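Side-chain contacts in tartrate dehydrogenase/decarboxylase (Pseudomonas putida, PDB 3FLK), which oxidises tartrate to oxaloglycolate with NAD, converts meso-tartrate to D-glycerate and oxidatively decarboxylates D-malate to pyruvate, using magnesium or manganese: residues V84-H87 / I88-W91; P60-W63 / A64-K68; N269-E273 / R274-S278. The protein carries 1 engineered substitution. All coordinates share one frame; numbering follows the deposited sequence.

Overall arrangement
From the N terminus, contact 2 (60-63 with 64-68) comes first, where the loop after helix 49-55 turns into helix 63-67. Contact 1 (84-87 with 88-91) follows beyond strand 72-77, at the start of helix 86-91 beside the NADH. Contact 3 (269-273 with 274-278) comes much later and closes the loop between strands 266-270 and 278-282 of the large mixed sheet. The three lie in series, none nested in or crossing another. Contacts 2 and 3 nevertheless meet in space, Leu67 O lying 3.6 Å from Pro277 CG, which brings Leu67 of helix 63-67 against the hairpin loop. Contact 1 stands apart, its centre about 19 Å from that of contact 2.

Contact 1 (V84-H87 / I88-W91); sequences VPDH and ISLW. With NAI (1,4-dihydronicotinamide adenine dinucleotide), chain F.
With CG1 set beside its own backbone N (chi1 -68°) and the chain extended to CD1, Ile88 runs alongside the Pro85 ring, while His87 holds its ring between backbone N and carbonyl carbon (chi1 70°), which brings that ring alongside the same isoleucine. Ile88 CG1 lies over one face of the His87 imidazole, 4.0 Å from the ring centroid and displaced toward the rim, a CH-pi contact. The tip, Ile88 CD1, rests on the proline ring, 3.7 Å from Pro85 CG; the other branch, Ile88 CG2, turns to Val84 CG1 at 3.9 Å. A branched aliphatic residue suits this place because its separate arms serve three neighbours at once. Pro85 is the N-cap residue: it has no N-H to give, but Pro85 O receives Ser89 N at 3.1 Å and, weakly, Ile88 N. The following i to i+4 bonds run from Leu90 N to Asp86 O and from Trp91 N to His87 O.

Asp86 turns away from this apolar side. Asp86 OD1 accepts the ribose hydroxyl O3D of NADH at 2.6 Å, and OD2 is hydrogen-bonded to His223 NE2 of the second subunit. An acidic side chain in the helix's first turn therefore joins cofactor and dimer partner, and its negative charge is probably steadied by the positive, N-terminal end of the helix dipole.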
ATOM      1  N   VAL A  84      14.834 -12.175 -17.722  1.00 18.07           N
ATOM      2  CA  VAL A  84      13.437 -12.468 -18.064  1.00 17.67           C
ATOM      3  C   VAL A  84      12.514 -11.451 -17.386  1.00 17.18           C
ATOM      4  O   VAL A  84      12.627 -11.232 -16.182  1.00 17.04           O
ATOM      5  CB  VAL A  84      13.027 -13.908 -17.625  1.00 17.59           C
ATOM      6  CG1 VAL A  84      11.572 -14.222 -18.005  1.00 17.61           C
ATOM      7  CG2 VAL A  84      13.962 -14.957 -18.214  1.00 17.95           C
ATOM      8  N   PRO A  85      11.608 -10.815 -18.159  1.00 16.84           N
ATOM      9  CA  PRO A  85      10.632  -9.880 -17.588  1.00 16.57           C
ATOM     10  C   PRO A  85       9.837 -10.484 -16.420  1.00 16.10           C
ATOM     11  O   PRO A  85       9.506 -11.672 -16.445  1.00 15.85           O
ATOM     12  CB  PRO A  85       9.712  -9.579 -18.774  1.00 16.73           C
ATOM     13  CG  PRO A  85      10.610  -9.730 -19.967  1.00 16.89           C
ATOM     14  CD  PRO A  85      11.464 -10.918 -19.625  1.00 16.99           C
ATOM     15  N   ASP A  86       9.551  -9.663 -15.408  1.00 15.86           N
ATOM     16  CA  ASP A  86       8.866 -10.117 -14.190  1.00 15.66           C
ATOM     17  C   ASP A  86       7.453 -10.654 -14.439  1.00 15.66           C
ATOM     18  O   ASP A  86       7.013 -11.581 -13.757  1.00 15.62           O
ATOM     19  CB  ASP A  86       8.823  -9.002 -13.137  1.00 15.67           C
ATOM     20  CG  ASP A  86      10.141  -8.846 -12.376  1.00 16.05           C
ATOM     21  OD1 ASP A  86      11.000  -9.757 -12.434  1.00 15.10           O
ATOM     22  OD2 ASP A  86      10.314  -7.800 -11.715  1.00 15.99           O
ATOM     23  N   HIS A  87       6.746 -10.079 -15.410  1.00 15.51           N
ATOM     24  CA  HIS A  87       5.394 -10.549 -15.723  1.00 15.51           C
ATOM     25  C   HIS A  87       5.417 -11.901 -16.433  1.00 15.46           C
ATOM     26  O   HIS A  87       4.506 -12.707 -16.261  1.00 15.57           O
ATOM     27  CB  HIS A  87       4.588  -9.504 -16.509  1.00 15.67           C
ATOM     28  CG  HIS A  87       5.058  -9.292 -17.914  1.00 15.57           C
ATOM     29  ND1 HIS A  87       6.126  -8.481 -18.229  1.00 15.98           N
ATOM     30  CD2 HIS A  87       4.593  -9.777 -19.091  1.00 16.08           C
ATOM     31  CE1 HIS A  87       6.307  -8.482 -19.538  1.00 16.26           C
ATOM     32  NE2 HIS A  87       5.388  -9.258 -20.084  1.00 16.68           N
ATOM     33  N   ILE A  88       6.471 -12.157 -17.206  1.00 15.05           N
ATOM     34  CA  ILE A  88       6.630 -13.448 -17.872  1.00 14.94           C
ATOM     35  C   ILE A  88       6.967 -14.555 -16.866  1.00 14.63           C
ATOM     36  O   ILE A  88       6.338 -15.613 -16.879  1.00 14.47           O
ATOM     37  CB  ILE A  88       7.668 -13.384 -19.026  1.00 14.87           C
ATOM     38  CG1 ILE A  88       7.116 -12.521 -20.170  1.00 15.04           C
ATOM     39  CG2 ILE A  88       8.022 -14.789 -19.524  1.00 14.96           C
ATOM     40  CD1 ILE A  88       8.123 -12.179 -21.259  1.00 15.48           C
ATOM     41  N   SER A  89       7.939 -14.300 -15.990  1.00 14.35           N
ATOM     42  CA  SER A  89       8.366 -15.295 -15.005  1.00 14.55           C
ATOM     43  C   SER A  89       7.276 -15.670 -13.999  1.00 14.76           C
ATOM     44  O   SER A  89       7.048 -16.856 -13.747  1.00 14.65           O
ATOM     45  CB  SER A  89       9.647 -14.853 -14.282  1.00 14.39           C
ATOM     46  OG  SER A  89       9.467 -13.635 -13.589  1.00 14.02           O
ATOM     47  N   LEU A  90       6.596 -14.670 -13.439  1.00 14.96           N
ATOM     48  CA  LEU A  90       5.568 -14.923 -12.425  1.00 15.53           C
ATOM     49  C   LEU A  90       4.338 -15.629 -12.997  1.00 15.50           C
ATOM     50  O   LEU A  90       3.864 -16.616 -12.430  1.00 15.35           O
ATOM     51  CB  LEU A  90       5.160 -13.630 -11.707  1.00 15.59           C
ATOM     52  CG  LEU A  90       4.431 -13.815 -10.367  1.00 16.28           C
ATOM     53  CD1 LEU A  90       5.396 -14.248  -9.273  1.00 17.37           C
ATOM     54  CD2 LEU A  90       3.706 -12.540  -9.952  1.00 16.14           C
ATOM     55  N   TRP A  91       3.837 -15.122 -14.125  1.00 15.70           N
ATOM     56  CA  TRP A  91       2.648 -15.676 -14.772  1.00 15.92           C
ATOM     57  C   TRP A  91       2.893 -17.044 -15.399  1.00 16.05           C
ATOM     58  O   TRP A  91       1.963 -17.835 -15.552  1.00 16.17           O
ATOM     59  CB  TRP A  91       2.085 -14.697 -15.807  1.00 16.13           C
ATOM     60  CG  TRP A  91       1.328 -13.572 -15.179  1.00 16.15           C
ATOM     61  CD1 TRP A  91       1.837 -12.387 -14.731  1.00 16.43           C
ATOM     62  CD2 TRP A  91      -0.078 -13.531 -14.915  1.00 16.50           C
ATOM     63  NE1 TRP A  91       0.831 -11.608 -14.203  1.00 16.43           N
ATOM     64  CE2 TRP A  91      -0.354 -12.287 -14.309  1.00 16.27           C
ATOM     65  CE3 TRP A  91      -1.134 -14.427 -15.132  1.00 16.73           C
ATOM     66  CZ2 TRP A  91      -1.641 -11.916 -13.912  1.00 17.01           C
ATOM     67  CZ3 TRP A  91      -2.413 -14.056 -14.740  1.00 16.69           C
ATOM     68  CH2 TRP A  91      -2.656 -12.812 -14.139  1.00 16.71           C
TER
HETATM   69  PA  NAI F 402      12.280  -9.181  -3.073  1.00 11.31           P
HETATM   70  O1A NAI F 402      11.415  -9.698  -1.988  1.00 10.82           O
HETATM   71  O2A NAI F 402      12.978 -10.263  -3.792  1.00 10.78           O
HETATM   72  O5B NAI F 402      13.365  -8.185  -2.446  1.00 11.90           O
HETATM   73  C5B NAI F 402      13.021  -6.949  -1.862  1.00 11.66           C
HETATM   74  C4B NAI F 402      14.112  -6.503  -0.896  1.00 11.70           C
HETATM   75  O4B NAI F 402      14.070  -7.298   0.275  1.00 12.22           O
HETATM   76  C3B NAI F 402      15.505  -6.651  -1.492  1.00 12.08           C
HETATM   77  O3B NAI F 402      16.272  -5.534  -1.115  1.00 12.34           O
HETATM   78  C2B NAI F 402      16.041  -7.918  -0.855  1.00 12.19           C
HETATM   79  O2B NAI F 402      17.438  -7.876  -0.672  1.00 13.09           O
HETATM   80  C1B NAI F 402      15.290  -7.997   0.464  1.00 11.45           C
HETATM   81  N9A NAI F 402      15.031  -9.395   0.849  1.00 11.38           N
HETATM   82  C8A NAI F 402      14.100 -10.244   0.306  1.00 11.31           C
HETATM   83  N7A NAI F 402      14.188 -11.431   0.944  1.00 10.91           N
HETATM   84  C5A NAI F 402      15.152 -11.356   1.880  1.00 11.04           C
HETATM   85  C6A NAI F 402      15.645 -12.277   2.800  1.00 10.81           C
HETATM   86  N6A NAI F 402      15.131 -13.502   2.869  1.00 10.24           N
HETATM   87  N1A NAI F 402      16.665 -11.901   3.651  1.00 11.14           N
HETATM   88  C2A NAI F 402      17.195 -10.629   3.592  1.00 11.20           C
HETATM   89  N3A NAI F 402      16.693  -9.723   2.677  1.00 10.83           N
HETATM   90  C4A NAI F 402      15.695 -10.080   1.832  1.00 10.60           C
HETATM   91  O3  NAI F 402      11.332  -8.296  -4.042  1.00 12.15           O
HETATM   92  PN  NAI F 402      11.761  -7.405  -5.317  1.00 12.74           P
HETATM   93  O1N NAI F 402      13.148  -6.912  -5.182  1.00 13.18           O
HETATM   94  O2N NAI F 402      10.686  -6.400  -5.487  1.00 12.90           O
HETATM   95  O5D NAI F 402      11.670  -8.439  -6.537  1.00 12.42           O
HETATM   96  C5D NAI F 402      12.763  -9.245  -6.927  1.00 12.90           C
HETATM   97  C4D NAI F 402      12.283 -10.368  -7.846  1.00 13.07           C
HETATM   98  O4D NAI F 402      11.516 -11.301  -7.108  1.00 12.93           O
HETATM   99  C3D NAI F 402      11.391  -9.886  -8.982  1.00 13.44           C
HETATM  100  O3D NAI F 402      11.727 -10.634 -10.126  1.00 12.91           O
HETATM  101  C2D NAI F 402       9.984 -10.238  -8.532  1.00 13.56           C
HETATM  102  O2D NAI F 402       9.119 -10.487  -9.614  1.00 13.91           O
HETATM  103  C1D NAI F 402      10.242 -11.490  -7.706  1.00 13.37           C
HETATM  104  N1N NAI F 402       9.243 -11.786  -6.660  1.00 13.49           N
HETATM  105  C2N NAI F 402       8.753 -13.061  -6.609  1.00 13.01           C
HETATM  106  C3N NAI F 402       7.828 -13.426  -5.638  1.00 13.82           C
HETATM  107  C7N NAI F 402       7.518 -14.883  -5.439  1.00 13.85           C
HETATM  108  O7N NAI F 402       8.233 -15.854  -6.171  1.00 14.18           O
HETATM  109  N7N NAI F 402       6.568 -15.234  -4.573  1.00 14.27           N
HETATM  110  C4N NAI F 402       7.407 -12.474  -4.710  1.00 13.81           C
HETATM  111  C5N NAI F 402       7.914 -11.175  -4.763  1.00 13.71           C
HETATM  112  C6N NAI F 402       8.842 -10.839  -5.748  1.00 13.50           C

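Contact 2 (P60-W63 / A64-K68); sequences PDDW and AEQLK. With SO4 (sulfate ion), chain L.
Gln66 reaches back to Asp62, its NE2 giving a hydrogen bond to Asp62 OD1 at 3.0 Å. The carboxylate oxygen lies nearly in the plane of the amide, but the donor meets it from above the carboxylate plane, the two flat groups being turned 58° apart. The same pair is joined through the backbone, Gln66 N to Asp62 O at 3.1 Å, so Asp62 offers one residue two acceptors. Its other carboxylate oxygen, Asp62 OD2, has the like charge of Glu65 OE2 3.7 Å away; the glutamine amide may offset that repulsion.

Asp62 is the N-cap of helix 63-67, though its side chain makes no capping bond, and a type I beta turn from Pro60 to Trp63, closed by Trp63 N to Pro60 O, leads into the helix. Ala64 N gives its hydrogen to a water, which donates to Asp61 O. Asp61 N binds O1 of a sulfate at 3.0 Å; Lys57 holds the same ion and forms a salt bridge with Asp61 OD1.

The indole of Trp63, its CG set between backbone N and carbonyl carbon (chi1 65°), turns one face to Ala64. Ala64 CB, small enough to lie close, makes a CH-pi contact 3.9 Å from the centroid of the six-membered ring, Leu67 CD1 approaches the edge at CE3, and the rings of Phe97 and Phe101 also meet the indole. Cutting Trp63 back to an alanine is likely to leave a gap beside Ala64 CB and Phe97 and Phe101 without their ring partner. Leu67 N is satisfied by Trp63 O at 3.0 Å.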
ATOM      1  N   PRO A  60       7.835 -27.200 -17.973  1.00 28.07           N
ATOM      2  CA  PRO A  60       7.383 -28.142 -18.999  1.00 28.03           C
ATOM      3  C   PRO A  60       5.858 -28.152 -19.120  1.00 27.99           C
ATOM      4  O   PRO A  60       5.158 -27.814 -18.162  1.00 27.81           O
ATOM      5  CB  PRO A  60       7.888 -29.495 -18.483  1.00 27.99           C
ATOM      6  CG  PRO A  60       8.073 -29.306 -17.019  1.00 27.95           C
ATOM      7  CD  PRO A  60       8.526 -27.890 -16.870  1.00 28.02           C
ATOM      8  N   ASP A  61       5.360 -28.541 -20.291  1.00 28.07           N
ATOM      9  CA  ASP A  61       3.922 -28.551 -20.570  1.00 28.25           C
ATOM     10  C   ASP A  61       3.119 -29.430 -19.607  1.00 28.07           C
ATOM     11  O   ASP A  61       1.951 -29.146 -19.336  1.00 28.07           O
ATOM     12  CB  ASP A  61       3.660 -28.988 -22.019  1.00 28.54           C
ATOM     13  CG  ASP A  61       4.069 -27.935 -23.043  1.00 29.20           C
ATOM     14  OD1 ASP A  61       4.630 -26.885 -22.661  1.00 29.89           O
ATOM     15  OD2 ASP A  61       3.824 -28.162 -24.248  1.00 30.56           O
ATOM     16  N   ASP A  62       3.746 -30.484 -19.089  1.00 27.84           N
ATOM     17  CA  ASP A  62       3.063 -31.435 -18.209  1.00 27.70           C
ATOM     18  C   ASP A  62       3.336 -31.207 -16.713  1.00 27.35           C
ATOM     19  O   ASP A  62       3.265 -32.144 -15.914  1.00 27.19           O
ATOM     20  CB  ASP A  62       3.407 -32.877 -18.612  1.00 27.95           C
ATOM     21  CG  ASP A  62       4.873 -33.227 -18.383  1.00 28.77           C
ATOM     22  OD1 ASP A  62       5.726 -32.309 -18.344  1.00 29.54           O
ATOM     23  OD2 ASP A  62       5.170 -34.432 -18.243  1.00 29.95           O
ATOM     24  N   TRP A  63       3.627 -29.960 -16.343  1.00 26.93           N
ATOM     25  CA  TRP A  63       3.962 -29.615 -14.956  1.00 26.59           C
ATOM     26  C   TRP A  63       2.874 -30.024 -13.955  1.00 26.67           C
ATOM     27  O   TRP A  63       3.184 -30.511 -12.867  1.00 26.51           O
ATOM     28  CB  TRP A  63       4.286 -28.117 -14.822  1.00 26.29           C
ATOM     29  CG  TRP A  63       3.118 -27.213 -15.105  1.00 25.82           C
ATOM     30  CD1 TRP A  63       2.785 -26.656 -16.305  1.00 25.44           C
ATOM     31  CD2 TRP A  63       2.129 -26.767 -14.167  1.00 25.40           C
ATOM     32  NE1 TRP A  63       1.652 -25.890 -16.174  1.00 25.32           N
ATOM     33  CE2 TRP A  63       1.226 -25.943 -14.874  1.00 25.40           C
ATOM     34  CE3 TRP A  63       1.917 -26.983 -12.798  1.00 25.55           C
ATOM     35  CZ2 TRP A  63       0.129 -25.334 -14.259  1.00 25.77           C
ATOM     36  CZ3 TRP A  63       0.821 -26.383 -12.188  1.00 25.51           C
ATOM     37  CH2 TRP A  63      -0.056 -25.565 -12.919  1.00 25.72           C
ATOM     38  N   ALA A  64       1.610 -29.836 -14.338  1.00 26.80           N
ATOM     39  CA  ALA A  64       0.471 -30.115 -13.462  1.00 27.13           C
ATOM     40  C   ALA A  64       0.304 -31.607 -13.223  1.00 27.36           C
ATOM     41  O   ALA A  64      -0.017 -32.031 -12.114  1.00 27.35           O
ATOM     42  CB  ALA A  64      -0.814 -29.514 -14.033  1.00 27.06           C
ATOM     43  N   GLU A  65       0.526 -32.388 -14.276  1.00 27.80           N
ATOM     44  CA  GLU A  65       0.522 -33.846 -14.207  1.00 28.43           C
ATOM     45  C   GLU A  65       1.583 -34.333 -13.216  1.00 28.07           C
ATOM     46  O   GLU A  65       1.329 -35.240 -12.420  1.00 28.20           O
ATOM     47  CB  GLU A  65       0.772 -34.420 -15.608  1.00 28.50           C
ATOM     48  CG  GLU A  65       0.877 -35.938 -15.700  1.00 29.50           C
ATOM     49  CD  GLU A  65       1.483 -36.389 -17.023  1.00 29.74           C
ATOM     50  OE1 GLU A  65       0.783 -36.327 -18.061  1.00 31.51           O
ATOM     51  OE2 GLU A  65       2.664 -36.806 -17.022  1.00 31.31           O
ATOM     52  N   GLN A  66       2.758 -33.710 -13.257  1.00 27.74           N
ATOM     53  CA  GLN A  66       3.872 -34.092 -12.389  1.00 27.47           C
ATOM     54  C   GLN A  66       3.638 -33.726 -10.924  1.00 27.26           C
ATOM     55  O   GLN A  66       3.891 -34.536 -10.031  1.00 27.25           O
ATOM     56  CB  GLN A  66       5.182 -33.473 -12.883  1.00 27.45           C
ATOM     57  CG  GLN A  66       5.644 -33.979 -14.245  1.00 27.52           C
ATOM     58  CD  GLN A  66       7.025 -33.478 -14.622  1.00 27.42           C
ATOM     59  OE1 GLN A  66       7.986 -33.637 -13.867  1.00 27.83           O
ATOM     60  NE2 GLN A  66       7.134 -32.876 -15.800  1.00 27.45           N
ATOM     61  N   LEU A  67       3.145 -32.514 -10.681  1.00 27.01           N
ATOM     62  CA  LEU A  67       2.993 -32.012  -9.314  1.00 26.95           C
ATOM     63  C   LEU A  67       1.774 -32.558  -8.570  1.00 26.97           C
ATOM     64  O   LEU A  67       1.744 -32.538  -7.337  1.00 26.91           O
ATOM     65  CB  LEU A  67       3.005 -30.480  -9.286  1.00 26.86           C
ATOM     66  CG  LEU A  67       4.297 -29.777  -9.714  1.00 26.61           C
ATOM     67  CD1 LEU A  67       4.144 -28.289  -9.525  1.00 26.33           C
ATOM     68  CD2 LEU A  67       5.518 -30.289  -8.951  1.00 26.76           C
ATOM     69  N   LYS A  68       0.780 -33.048  -9.311  1.00 27.11           N
ATOM     70  CA  LYS A  68      -0.402 -33.666  -8.697  1.00 27.26           C
ATOM     71  C   LYS A  68      -0.084 -34.987  -7.989  1.00 27.13           C
ATOM     72  O   LYS A  68      -0.879 -35.472  -7.180  1.00 27.21           O
ATOM     73  CB  LYS A  68      -1.525 -33.855  -9.722  1.00 27.50           C
ATOM     74  CG  LYS A  68      -2.448 -32.647  -9.847  1.00 28.07           C
ATOM     75  CD  LYS A  68      -3.799 -33.021 -10.453  1.00 29.49           C
ATOM     76  CE  LYS A  68      -3.793 -32.936 -11.974  1.00 30.32           C
ATOM     77  NZ  LYS A  68      -3.813 -31.526 -12.458  1.00 31.22           N
TER
HETATM   78  S   SO4 L 408       7.387 -30.606 -22.387  1.00 62.21           S
HETATM   79  O1  SO4 L 408       7.542 -29.160 -22.246  1.00 61.94           O
HETATM   80  O2  SO4 L 408       7.058 -30.917 -23.776  1.00 62.28           O
HETATM   81  O3  SO4 L 408       8.635 -31.270 -22.021  1.00 62.18           O
HETATM   82  O4  SO4 L 408       6.315 -31.080 -21.516  1.00 62.03           O
HETATM   83  O   HOH W   1       0.475 -29.011 -17.130  1.00 26.08           O

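Contact 3 (N269-E273 / R274-S278); sequences NLNPE and RNFPS
Asn271, Arg274 and Ser278 carry most of this contact, and Asn271 is its hub. Its CG stands opposite the backbone N (chi1 176°), which carries OD1 into the loop, where one oxygen accepts two main-chain hydrogens. Asn275 N reaches Asn271 OD1 nearly head-on at 2.8 Å, whereas Phe276 N, 3.0 Å from that OD1, arrives from above the amide plane. Two bonds on OD1 fix the rotation of the amide, and ND2 is left to donate to Asp102 O and to a water that Asn275 ND2 also reaches. Asparagine suits the place because its short side chain carries acceptor and donor together.

Arg274 closes the type I turn that starts at Asn271, its N bonding to Asn271 O at 2.9 Å. Pro272, with its restricted phi, fits the second position of that turn, while the left-handed conformation of Arg274 (phi 60°) turns the chain on beyond it. The arginine side chain runs extended away from the loop to Phe311, where NH1 meets the backbone oxygen and the guanidinium makes a cation-pi contact with the ring.

Ser278 returns the chain to the strand. Ser278 OG takes the hydrogen of Asn271 N at 3.0 Å and donates to a water that also gives hydrogens to Asn271 O and Phe276 O, while CB packs 3.3 Å from Asn269 O. A hydroxyl can accept and donate in this way from a single atom. The whole is a beta hairpin connection, its loop held by side-chain to main-chain bonds, between antiparallel strands 266-270 and 278-282 in the central sheet of the isocitrate/isopropylmalate dehydrogenase fold.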
ATOM      1  N   ASN A 269      -0.188 -20.996   0.564  1.00 14.27           N
ATOM      2  CA  ASN A 269      -1.132 -20.918  -0.549  1.00 14.57           C
ATOM      3  C   ASN A 269      -1.999 -22.168  -0.530  1.00 14.67           C
ATOM      4  O   ASN A 269      -1.630 -23.205  -1.086  1.00 14.49           O
ATOM      5  CB  ASN A 269      -0.404 -20.796  -1.894  1.00 14.48           C
ATOM      6  CG  ASN A 269       0.421 -19.525  -2.009  1.00 14.90           C
ATOM      7  OD1 ASN A 269       0.081 -18.625  -2.773  1.00 15.39           O
ATOM      8  ND2 ASN A 269       1.519 -19.454  -1.262  1.00 15.03           N
ATOM      9  N   LEU A 270      -3.149 -22.059   0.124  1.00 15.04           N
ATOM     10  CA  LEU A 270      -3.960 -23.221   0.458  1.00 15.58           C
ATOM     11  C   LEU A 270      -5.116 -23.469  -0.495  1.00 16.20           C
ATOM     12  O   LEU A 270      -5.855 -22.547  -0.860  1.00 15.90           O
ATOM     13  CB  LEU A 270      -4.510 -23.105   1.886  1.00 15.40           C
ATOM     14  CG  LEU A 270      -3.553 -22.965   3.075  1.00 15.25           C
ATOM     15  CD1 LEU A 270      -4.353 -22.931   4.365  1.00 15.55           C
ATOM     16  CD2 LEU A 270      -2.513 -24.086   3.117  1.00 14.92           C
ATOM     17  N   ASN A 271      -5.248 -24.730  -0.891  1.00 16.95           N
ATOM     18  CA  ASN A 271      -6.484 -25.263  -1.439  1.00 17.98           C
ATOM     19  C   ASN A 271      -7.144 -26.056  -0.302  1.00 18.48           C
ATOM     20  O   ASN A 271      -6.844 -27.236  -0.119  1.00 18.48           O
ATOM     21  CB  ASN A 271      -6.191 -26.151  -2.654  1.00 17.94           C
ATOM     22  CG  ASN A 271      -7.443 -26.811  -3.222  1.00 18.84           C
ATOM     23  OD1 ASN A 271      -7.568 -28.035  -3.212  1.00 19.90           O
ATOM     24  ND2 ASN A 271      -8.373 -26.002  -3.719  1.00 18.82           N
ATOM     25  N   PRO A 272      -8.023 -25.398   0.483  1.00 19.15           N
ATOM     26  CA  PRO A 272      -8.561 -25.956   1.734  1.00 19.64           C
ATOM     27  C   PRO A 272      -9.336 -27.263   1.559  1.00 20.27           C
ATOM     28  O   PRO A 272      -9.356 -28.093   2.471  1.00 20.24           O
ATOM     29  CB  PRO A 272      -9.497 -24.852   2.241  1.00 19.74           C
ATOM     30  CG  PRO A 272      -9.047 -23.616   1.552  1.00 19.43           C
ATOM     31  CD  PRO A 272      -8.579 -24.062   0.211  1.00 19.19           C
ATOM     32  N   GLU A 273      -9.956 -27.441   0.394  1.00 20.91           N
ATOM     33  CA  GLU A 273     -10.724 -28.649   0.084  1.00 21.71           C
ATOM     34  C   GLU A 273      -9.811 -29.841  -0.205  1.00 21.77           C
ATOM     35  O   GLU A 273     -10.271 -30.984  -0.266  1.00 21.80           O
ATOM     36  CB  GLU A 273     -11.665 -28.405  -1.101  1.00 21.97           C
ATOM     37  CG  GLU A 273     -12.771 -27.379  -0.840  1.00 23.61           C
ATOM     38  CD  GLU A 273     -12.278 -25.936  -0.884  1.00 25.77           C
ATOM     39  OE1 GLU A 273     -11.269 -25.662  -1.573  1.00 26.45           O
ATOM     40  OE2 GLU A 273     -12.902 -25.073  -0.228  1.00 27.25           O
ATOM     41  N   ARG A 274      -8.521 -29.556  -0.383  1.00 21.85           N
ATOM     42  CA  ARG A 274      -7.487 -30.565  -0.626  1.00 21.89           C
ATOM     43  C   ARG A 274      -7.732 -31.382  -1.899  1.00 21.88           C
ATOM     44  O   ARG A 274      -7.452 -32.582  -1.948  1.00 21.99           O
ATOM     45  CB  ARG A 274      -7.295 -31.467   0.603  1.00 22.02           C
ATOM     46  CG  ARG A 274      -6.843 -30.710   1.840  1.00 22.39           C
ATOM     47  CD  ARG A 274      -6.984 -31.546   3.095  1.00 23.26           C
ATOM     48  NE  ARG A 274      -6.789 -30.745   4.301  1.00 23.67           N
ATOM     49  CZ  ARG A 274      -5.625 -30.593   4.930  1.00 23.67           C
ATOM     50  NH1 ARG A 274      -4.528 -31.190   4.479  1.00 23.91           N
ATOM     51  NH2 ARG A 274      -5.561 -29.843   6.022  1.00 23.48           N
ATOM     52  N   ASN A 275      -8.250 -30.713  -2.927  1.00 21.70           N
ATOM     53  CA  ASN A 275      -8.415 -31.318  -4.245  1.00 21.65           C
ATOM     54  C   ASN A 275      -7.104 -31.283  -5.019  1.00 21.34           C
ATOM     55  O   ASN A 275      -6.861 -32.118  -5.894  1.00 21.46           O
ATOM     56  CB  ASN A 275      -9.509 -30.598  -5.035  1.00 21.92           C
ATOM     57  CG  ASN A 275     -10.895 -30.825  -4.458  1.00 22.69           C
ATOM     58  OD1 ASN A 275     -11.185 -31.884  -3.898  1.00 24.22           O
ATOM     59  ND2 ASN A 275     -11.764 -29.829  -4.598  1.00 23.40           N
ATOM     60  N   PHE A 276      -6.269 -30.304  -4.679  1.00 20.77           N
ATOM     61  CA  PHE A 276      -4.960 -30.117  -5.292  1.00 20.25           C
ATOM     62  C   PHE A 276      -3.919 -29.890  -4.193  1.00 19.51           C
ATOM     63  O   PHE A 276      -4.283 -29.521  -3.074  1.00 19.47           O
ATOM     64  CB  PHE A 276      -4.991 -28.913  -6.237  1.00 20.56           C
ATOM     65  CG  PHE A 276      -6.014 -29.020  -7.337  1.00 21.05           C
ATOM     66  CD1 PHE A 276      -5.744 -29.748  -8.492  1.00 21.94           C
ATOM     67  CD2 PHE A 276      -7.244 -28.377  -7.225  1.00 21.59           C
ATOM     68  CE1 PHE A 276      -6.685 -29.844  -9.517  1.00 22.36           C
ATOM     69  CE2 PHE A 276      -8.194 -28.467  -8.245  1.00 22.30           C
ATOM     70  CZ  PHE A 276      -7.912 -29.203  -9.391  1.00 21.94           C
ATOM     71  N   PRO A 277      -2.626 -30.126  -4.495  1.00 18.81           N
ATOM     72  CA  PRO A 277      -1.593 -29.796  -3.508  1.00 18.25           C
ATOM     73  C   PRO A 277      -1.534 -28.298  -3.208  1.00 17.43           C
ATOM     74  O   PRO A 277      -1.688 -27.472  -4.113  1.00 17.33           O
ATOM     75  CB  PRO A 277      -0.294 -30.255  -4.182  1.00 18.20           C
ATOM     76  CG  PRO A 277      -0.610 -30.337  -5.633  1.00 18.74           C
ATOM     77  CD  PRO A 277      -2.049 -30.719  -5.717  1.00 18.88           C
ATOM     78  N   SER A 278      -1.341 -27.964  -1.937  1.00 16.71           N
ATOM     79  CA  SER A 278      -1.130 -26.583  -1.530  1.00 16.09           C
ATOM     80  C   SER A 278       0.348 -26.222  -1.689  1.00 15.68           C
ATOM     81  O   SER A 278       1.199 -27.106  -1.828  1.00 15.67           O
ATOM     82  CB  SER A 278      -1.599 -26.372  -0.090  1.00 16.25           C
ATOM     83  OG  SER A 278      -3.006 -26.521   0.010  1.00 16.04           O
TER
HETATM   84  O   HOH W   2      -4.465 -28.786  -0.570  1.00 19.94           O
HETATM   85  O   HOH W   3     -10.712 -26.844  -5.372  1.00 34.58           O